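Local coordinates for putative sensory box/GGDEF family protein (Vibrio parahaemolyticus, PDB 3LID), which probably senses an extracellular signal through its tandem-PDC (Cache) sensor domain and relays it to a cytoplasmic GGDEF domain that probably makes cyclic di-GMP, at residues R187-I201 with L261-R275. Numbering follows the deposited sequence.
With EDO (1,2-ethanediol), chain H.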
loop_
_atom_site.group_PDB
_atom_site.type_symbol
_atom_site.label_atom_id
_atom_site.label_comp_id
_atom_site.label_asym_id
_atom_site.label_seq_id
_atom_site.Cartn_x
_atom_site.Cartn_y
_atom_site.Cartn_z
ATOM N N ARG A 187 -10.168 -19.359 5.283
ATOM C CA ARG A 187 -9.474 -19.690 6.540
ATOM C C ARG A 187 -9.856 -18.808 7.730
ATOM O O ARG A 187 -9.430 -19.094 8.825
ATOM C CB ARG A 187 -7.953 -19.710 6.376
ATOM C CG ARG A 187 -7.451 -20.689 5.352
ATOM C CD ARG A 187 -5.903 -20.731 5.413
ATOM N NE ARG A 187 -5.197 -21.543 4.404
ATOM C CZ ARG A 187 -4.970 -22.839 4.576
ATOM N NH1 ARG A 187 -5.449 -23.468 5.663
ATOM N NH2 ARG A 187 -4.316 -23.534 3.687
ATOM N N ASP A 188 -10.641 -17.755 7.489
ATOM C CA ASP A 188 -11.076 -16.799 8.513
ATOM C C ASP A 188 -9.876 -16.270 9.262
ATOM O O ASP A 188 -9.818 -16.325 10.490
ATOM C CB ASP A 188 -12.123 -17.425 9.473
ATOM C CG ASP A 188 -12.657 -16.435 10.496
ATOM O OD1 ASP A 188 -12.909 -15.279 10.105
ATOM O OD2 ASP A 188 -12.842 -16.795 11.695
ATOM N N PHE A 189 -8.909 -15.716 8.535
ATOM C CA PHE A 189 -7.836 -15.047 9.190
ATOM C C PHE A 189 -7.765 -13.548 8.725
ATOM O O PHE A 189 -7.997 -13.280 7.548
ATOM C CB PHE A 189 -6.518 -15.647 8.735
ATOM C CG PHE A 189 -6.158 -16.945 9.383
ATOM C CD1 PHE A 189 -6.186 -17.094 10.769
ATOM C CD2 PHE A 189 -5.725 -18.000 8.587
ATOM C CE1 PHE A 189 -5.753 -18.331 11.348
ATOM C CE2 PHE A 189 -5.318 -19.251 9.175
ATOM C CZ PHE A 189 -5.309 -19.378 10.523
ATOM N N HIS A 190 -7.396 -12.680 9.651
ATOM C CA HIS A 190 -7.058 -11.262 9.331
ATOM C C HIS A 190 -5.564 -11.066 9.295
ATOM O O HIS A 190 -4.878 -11.367 10.257
ATOM C CB HIS A 190 -7.669 -10.344 10.334
ATOM C CG HIS A 190 -9.176 -10.299 10.275
ATOM N ND1 HIS A 190 -9.866 -9.414 9.463
ATOM C CD2 HIS A 190 -10.122 -11.031 10.926
ATOM C CE1 HIS A 190 -11.176 -9.587 9.634
ATOM N NE2 HIS A 190 -11.355 -10.573 10.503
ATOM N N ILE A 191 -5.036 -10.531 8.188
ATOM C CA ILE A 191 -3.605 -10.321 8.185
ATOM C C ILE A 191 -3.372 -8.862 8.514
ATOM O O ILE A 191 -4.034 -8.007 7.931
ATOM C CB ILE A 191 -2.997 -10.718 6.833
ATOM C CG1 ILE A 191 -3.175 -12.216 6.620
ATOM C CG2 ILE A 191 -1.487 -10.165 6.673
ATOM C CD1 ILE A 191 -2.592 -12.722 5.393
ATOM N N GLU A 192 -2.495 -8.575 9.436
ATOM C CA GLU A 192 -2.136 -7.201 9.764
ATOM C C GLU A 192 -0.838 -6.909 9.024
ATOM O O GLU A 192 -0.025 -7.827 8.772
ATOM C CB GLU A 192 -1.914 -7.037 11.296
ATOM C CG GLU A 192 -3.249 -7.094 12.029
ATOM C CD GLU A 192 -3.090 -7.137 13.543
ATOM O OE1 GLU A 192 -2.503 -8.116 14.028
ATOM O OE2 GLU A 192 -3.539 -6.204 14.230
ATOM N N LEU A 193 -0.599 -5.630 8.689
ATOM C CA LEU A 193 0.684 -5.287 8.112
ATOM C C LEU A 193 1.426 -4.411 9.090
ATOM O O LEU A 193 0.907 -3.381 9.548
ATOM C CB LEU A 193 0.490 -4.394 6.813
ATOM C CG LEU A 193 -0.345 -5.109 5.737
ATOM C CD1 LEU A 193 -0.549 -4.078 4.520
ATOM C CD2 LEU A 193 0.431 -6.326 5.253
ATOM N N VAL A 194 2.640 -4.797 9.379
ATOM C CA VAL A 194 3.554 -4.127 10.296
ATOM C C VAL A 194 4.747 -3.731 9.576
ATOM O O VAL A 194 5.439 -4.548 8.934
ATOM C CB VAL A 194 3.917 -5.109 11.503
ATOM C CG1 VAL A 194 4.904 -4.411 12.419
ATOM C CG2 VAL A 194 2.637 -5.394 12.261
ATOM N N LYS A 195 5.123 -2.437 9.678
ATOM C CA LYS A 195 6.273 -1.977 8.948
ATOM C C LYS A 195 7.588 -2.360 9.589
ATOM O O LYS A 195 7.627 -2.845 10.728
ATOM C CB LYS A 195 6.261 -0.419 8.935
ATOM C CG LYS A 195 5.037 0.022 8.067
ATOM C CD LYS A 195 5.256 1.563 7.788
ATOM C CE LYS A 195 5.030 2.315 9.123
ATOM N NZ LYS A 195 5.205 3.891 8.839
ATOM N N HIS A 196 8.648 -2.119 8.873
ATOM C CA HIS A 196 10.005 -2.412 9.342
ATOM C C HIS A 196 10.295 -1.713 10.678
ATOM O O HIS A 196 11.101 -2.220 11.545
ATOM C CB HIS A 196 10.932 -1.878 8.250
ATOM C CG HIS A 196 12.377 -1.952 8.578
ATOM N ND1 HIS A 196 13.009 -3.144 8.860
ATOM C CD2 HIS A 196 13.328 -0.983 8.633
ATOM C CE1 HIS A 196 14.283 -2.905 9.110
ATOM N NE2 HIS A 196 14.507 -1.608 8.976
ATOM N N LYS A 197 9.691 -0.526 10.845
ATOM C CA LYS A 197 9.811 0.216 12.125
ATOM C C LYS A 197 8.938 -0.276 13.251
ATOM O O LYS A 197 9.033 0.279 14.343
ATOM C CB LYS A 197 9.413 1.677 11.936
ATOM C CG LYS A 197 7.792 1.785 11.670
ATOM C CD LYS A 197 8.018 3.444 11.499
ATOM C CE LYS A 197 9.282 3.840 10.822
ATOM N NZ LYS A 197 10.191 5.059 11.372
ATOM N N GLY A 198 8.100 -1.297 13.041
ATOM C CA GLY A 198 7.274 -1.871 14.110
ATOM C C GLY A 198 5.842 -1.380 14.251
ATOM O O GLY A 198 5.028 -1.961 14.918
ATOM N N PHE A 199 5.495 -0.293 13.516
ATOM C CA PHE A 199 4.174 0.228 13.643
ATOM C C PHE A 199 3.231 -0.380 12.609
ATOM O O PHE A 199 3.688 -0.832 11.544
ATOM C CB PHE A 199 4.224 1.776 13.449
ATOM C CG PHE A 199 4.875 2.484 14.630
ATOM C CD1 PHE A 199 4.148 2.612 15.805
ATOM C CD2 PHE A 199 6.128 2.992 14.503
ATOM C CE1 PHE A 199 4.772 3.282 16.913
ATOM C CE2 PHE A 199 6.769 3.667 15.634
ATOM C CZ PHE A 199 6.000 3.762 16.784
ATOM N N TYR A 200 1.958 -0.346 12.909
ATOM C CA TYR A 200 0.931 -0.998 12.089
ATOM C C TYR A 200 0.390 -0.083 11.012
ATOM O O TYR A 200 0.066 1.103 11.308
ATOM C CB TYR A 200 -0.233 -1.383 12.948
ATOM C CG TYR A 200 0.060 -2.602 13.840
ATOM C CD1 TYR A 200 -0.509 -3.822 13.559
ATOM C CD2 TYR A 200 0.822 -2.453 15.026
ATOM C CE1 TYR A 200 -0.278 -4.971 14.379
ATOM C CE2 TYR A 200 1.071 -3.599 15.841
ATOM C CZ TYR A 200 0.489 -4.801 15.518
ATOM O OH TYR A 200 0.703 -5.897 16.376
ATOM N N ILE A 201 0.263 -0.611 9.787
ATOM C CA ILE A 201 -0.415 0.190 8.731
ATOM C C ILE A 201 -1.661 -0.510 8.238
ATOM O O ILE A 201 -2.389 0.027 7.365
ATOM C CB ILE A 201 0.515 0.508 7.571
ATOM C CG1 ILE A 201 1.126 -0.761 6.959
ATOM C CG2 ILE A 201 1.623 1.468 7.998
ATOM C CD1 ILE A 201 1.838 -0.428 5.646
ATOM N N LEU A 261 8.163 -5.636 4.645
ATOM C CA LEU A 261 6.826 -5.400 5.168
ATOM C C LEU A 261 6.450 -6.706 5.841
ATOM O O LEU A 261 6.603 -7.769 5.252
ATOM C CB LEU A 261 5.813 -5.138 4.027
ATOM C CG LEU A 261 4.402 -4.834 4.557
ATOM C CD1 LEU A 261 4.317 -3.571 5.416
ATOM C CD2 LEU A 261 3.556 -4.604 3.251
ATOM N N HIS A 262 6.004 -6.638 7.082
ATOM C CA HIS A 262 5.751 -7.936 7.817
ATOM C C HIS A 262 4.291 -8.211 7.852
ATOM O O HIS A 262 3.477 -7.341 8.151
ATOM C CB HIS A 262 6.287 -7.791 9.257
ATOM C CG HIS A 262 7.722 -7.382 9.299
ATOM N ND1 HIS A 262 8.741 -8.193 8.818
ATOM C CD2 HIS A 262 8.334 -6.267 9.800
ATOM C CE1 HIS A 262 9.909 -7.599 9.009
ATOM N NE2 HIS A 262 9.701 -6.439 9.614
ATOM N N LEU A 263 3.910 -9.438 7.496
ATOM C CA LEU A 263 2.511 -9.784 7.471
ATOM C C LEU A 263 2.321 -10.643 8.751
ATOM O O LEU A 263 3.086 -11.573 8.988
ATOM C CB LEU A 263 2.177 -10.676 6.261
ATOM C CG LEU A 263 2.004 -9.936 4.904
ATOM C CD1 LEU A 263 3.147 -8.973 4.602
ATOM C CD2 LEU A 263 1.946 -11.059 3.815
ATOM N N ILE A 264 1.295 -10.313 9.498
ATOM C CA ILE A 264 1.073 -10.931 10.851
ATOM C C ILE A 264 -0.295 -11.461 10.966
ATOM O O ILE A 264 -1.275 -10.799 10.616
ATOM C CB ILE A 264 1.261 -9.856 11.896
ATOM C CG1 ILE A 264 2.668 -9.212 11.807
ATOM C CG2 ILE A 264 0.923 -10.352 13.356
ATOM C CD1 ILE A 264 3.806 -10.102 12.075
ATOM N N ILE A 265 -0.419 -12.678 11.560
ATOM C CA ILE A 265 -1.689 -13.175 11.979
ATOM C C ILE A 265 -1.507 -13.355 13.492
ATOM O O ILE A 265 -0.646 -14.110 13.901
ATOM C CB ILE A 265 -2.066 -14.506 11.297
ATOM C CG1 ILE A 265 -2.325 -14.211 9.826
ATOM C CG2 ILE A 265 -3.376 -15.114 11.909
ATOM C CD1 ILE A 265 -2.560 -15.402 8.967
ATOM N N ASP A 266 -2.278 -12.603 14.260
ATOM C CA ASP A 266 -2.154 -12.532 15.731
ATOM C C ASP A 266 -3.505 -12.971 16.282
ATOM O O ASP A 266 -4.510 -12.321 16.072
ATOM C CB ASP A 266 -1.728 -11.094 16.146
ATOM C CG ASP A 266 -1.849 -10.821 17.631
ATOM O OD1 ASP A 266 -2.308 -11.717 18.394
ATOM O OD2 ASP A 266 -1.523 -9.671 18.026
ATOM N N LEU A 267 -3.559 -14.146 16.942
ATOM C CA LEU A 267 -4.817 -14.625 17.529
ATOM C C LEU A 267 -4.619 -14.835 19.048
ATOM O O LEU A 267 -3.603 -15.420 19.497
ATOM C CB LEU A 267 -5.144 -15.992 16.962
ATOM C CG LEU A 267 -5.469 -15.902 15.471
ATOM C CD1 LEU A 267 -5.139 -17.236 14.828
ATOM C CD2 LEU A 267 -6.928 -15.539 15.385
ATOM N N SER A 268 -5.532 -14.294 19.829
ATOM C CA SER A 268 -5.466 -14.526 21.312
ATOM C C SER A 268 -6.016 -15.925 21.619
ATOM O O SER A 268 -6.630 -16.607 20.742
ATOM C CB SER A 268 -6.370 -13.524 21.995
ATOM O OG SER A 268 -7.700 -13.811 21.572
ATOM N N ASN A 269 -5.800 -16.384 22.851
ATOM C CA ASN A 269 -6.360 -17.678 23.259
ATOM C C ASN A 269 -7.806 -17.773 22.996
ATOM O O ASN A 269 -8.309 -18.826 22.611
ATOM C CB ASN A 269 -6.155 -17.908 24.755
ATOM C CG ASN A 269 -4.708 -18.093 25.093
ATOM O OD1 ASN A 269 -4.255 -17.697 26.177
ATOM N ND2 ASN A 269 -3.952 -18.670 24.164
ATOM N N GLU A 270 -8.503 -16.670 23.189
ATOM C CA GLU A 270 -9.945 -16.727 23.081
ATOM C C GLU A 270 -10.282 -17.042 21.620
ATOM O O GLU A 270 -11.191 -17.853 21.316
ATOM C CB GLU A 270 -10.534 -15.388 23.504
ATOM C CG GLU A 270 -12.011 -15.325 23.376
ATOM C CD GLU A 270 -12.720 -15.649 24.672
ATOM O OE1 GLU A 270 -12.121 -15.388 25.752
ATOM O OE2 GLU A 270 -13.886 -16.131 24.617
ATOM N N GLN A 271 -9.519 -16.437 20.704
ATOM C CA GLN A 271 -9.872 -16.558 19.293
ATOM C C GLN A 271 -9.501 -17.926 18.849
ATOM O O GLN A 271 -10.178 -18.512 18.022
ATOM C CB GLN A 271 -9.188 -15.472 18.438
ATOM C CG GLN A 271 -9.480 -14.046 18.887
ATOM C CD GLN A 271 -8.737 -13.038 18.049
ATOM O OE1 GLN A 271 -7.555 -12.787 18.269
ATOM N NE2 GLN A 271 -9.424 -12.454 17.080
ATOM N N LEU A 272 -8.449 -18.478 19.446
ATOM C CA LEU A 272 -8.006 -19.810 19.090
ATOM C C LEU A 272 -9.000 -20.905 19.520
ATOM O O LEU A 272 -9.228 -21.868 18.769
ATOM C CB LEU A 272 -6.640 -20.073 19.704
ATOM C CG LEU A 272 -5.426 -19.344 19.156
ATOM C CD1 LEU A 272 -4.256 -19.490 20.164
ATOM C CD2 LEU A 272 -5.025 -19.986 17.855
ATOM N N SER A 273 -9.564 -20.758 20.716
ATOM C CA SER A 273 -10.582 -21.717 21.219
ATOM C C SER A 273 -11.696 -21.953 20.192
ATOM O O SER A 273 -12.022 -23.095 19.823
ATOM C CB SER A 273 -11.249 -21.177 22.490
ATOM O OG SER A 273 -10.280 -20.778 23.424
ATOM N N LYS A 274 -12.277 -20.850 19.746
ATOM C CA LYS A 274 -13.368 -20.879 18.781
ATOM C C LYS A 274 -13.071 -21.604 17.436
ATOM O O LYS A 274 -13.905 -22.382 16.962
ATOM C CB LYS A 274 -13.905 -19.465 18.596
ATOM C CG LYS A 274 -13.664 -18.645 19.853
ATOM C CD LYS A 274 -14.515 -17.349 19.947
ATOM C CE LYS A 274 -14.742 -16.937 21.435
ATOM N NZ LYS A 274 -15.302 -15.548 21.653
ATOM N N ARG A 275 -11.913 -21.403 16.816
ATOM C CA ARG A 275 -11.695 -22.176 15.567
ATOM C C ARG A 275 -11.620 -23.687 15.812
ATOM O O ARG A 275 -11.468 -24.479 14.861
ATOM C CB ARG A 275 -10.457 -21.752 14.770
ATOM C CG ARG A 275 -10.074 -20.326 14.963
ATOM C CD ARG A 275 -8.681 -20.081 14.271
ATOM N NE ARG A 275 -8.424 -20.826 13.049
ATOM C CZ ARG A 275 -8.683 -20.336 11.836
ATOM N NH1 ARG A 275 -9.260 -19.133 11.728
ATOM N NH2 ARG A 275 -8.384 -21.043 10.753
HETATM C C1 EDO H . 2.217 5.887 8.761
HETATM O O1 EDO H . 2.438 4.725 9.655
HETATM C C2 EDO H . 2.099 5.366 7.341
HETATM O O2 EDO H . 3.385 4.896 6.912
HETATM O O HOH W 1 -10.447 -17.083 13.908
HETATM O O HOH W 2 -3.678 -10.494 12.843
HETATM O O HOH W 3 -0.766 -8.022 15.981
HETATM O O HOH W 4 12.177 -5.242 9.786
#
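Strands 192-195 and 261-268 pair antiparallel in the smaller sheet of the sensor region, and Arg275, next to Lys274 in sequence, binds the chain near Phe189. Glu192 and Ile264 form a hydrogen-bonded pair, Glu192 N to Ile264 O 2.8 Å and nearly straight; Val194 and His262 form the next. Between them Leu193 lies beside Leu263, both pointing the same way with Leu193 CD2 3.8 Å from Leu263 CD1, on the face where Ile191 and Leu193 meet the long helix 9-45. This antiparallel sheet backed by a long N-terminal helix is characteristic of the PDC fold of extracellular sensor domains. On the other face Val194 CG2 touches Ile264 CG1 and also rests on one face of the Tyr200 ring, toward its rim.

Glu192 and Asp266 bring like charges near each other, their carboxylates turned 50° apart. Water 3 donates to Glu192 OE1 and Asp266 OD2 and accepts from Tyr200 OH, while Arg208 and Ser203 hold Glu192 OE2 and Tyr226 bonds to Asp266; together these probably ease the repulsion.

N-terminal to Glu192 the pairing with 261-268 gives way to side-chain packing. The Phe189 ring lies between Ile265 CD1 on one face and the Arg275 guanidinium on the other, with Leu267 CD1 at its edge, 3.7 Å from Phe189 CE1. Guanidinium and ring stack 7° from parallel, an off-centre cation-pi contact with Arg275 CZ 4.1 Å from the Phe189 ring centroid. A bend at chi3 (35°) in Arg275 helps lay the group flat there, and NH1 and NH2 both grip Arg187 O at 2.9 Å, in the guanidinium plane. Glu18 of helix 9-45 forms a salt bridge with Arg275 NH2.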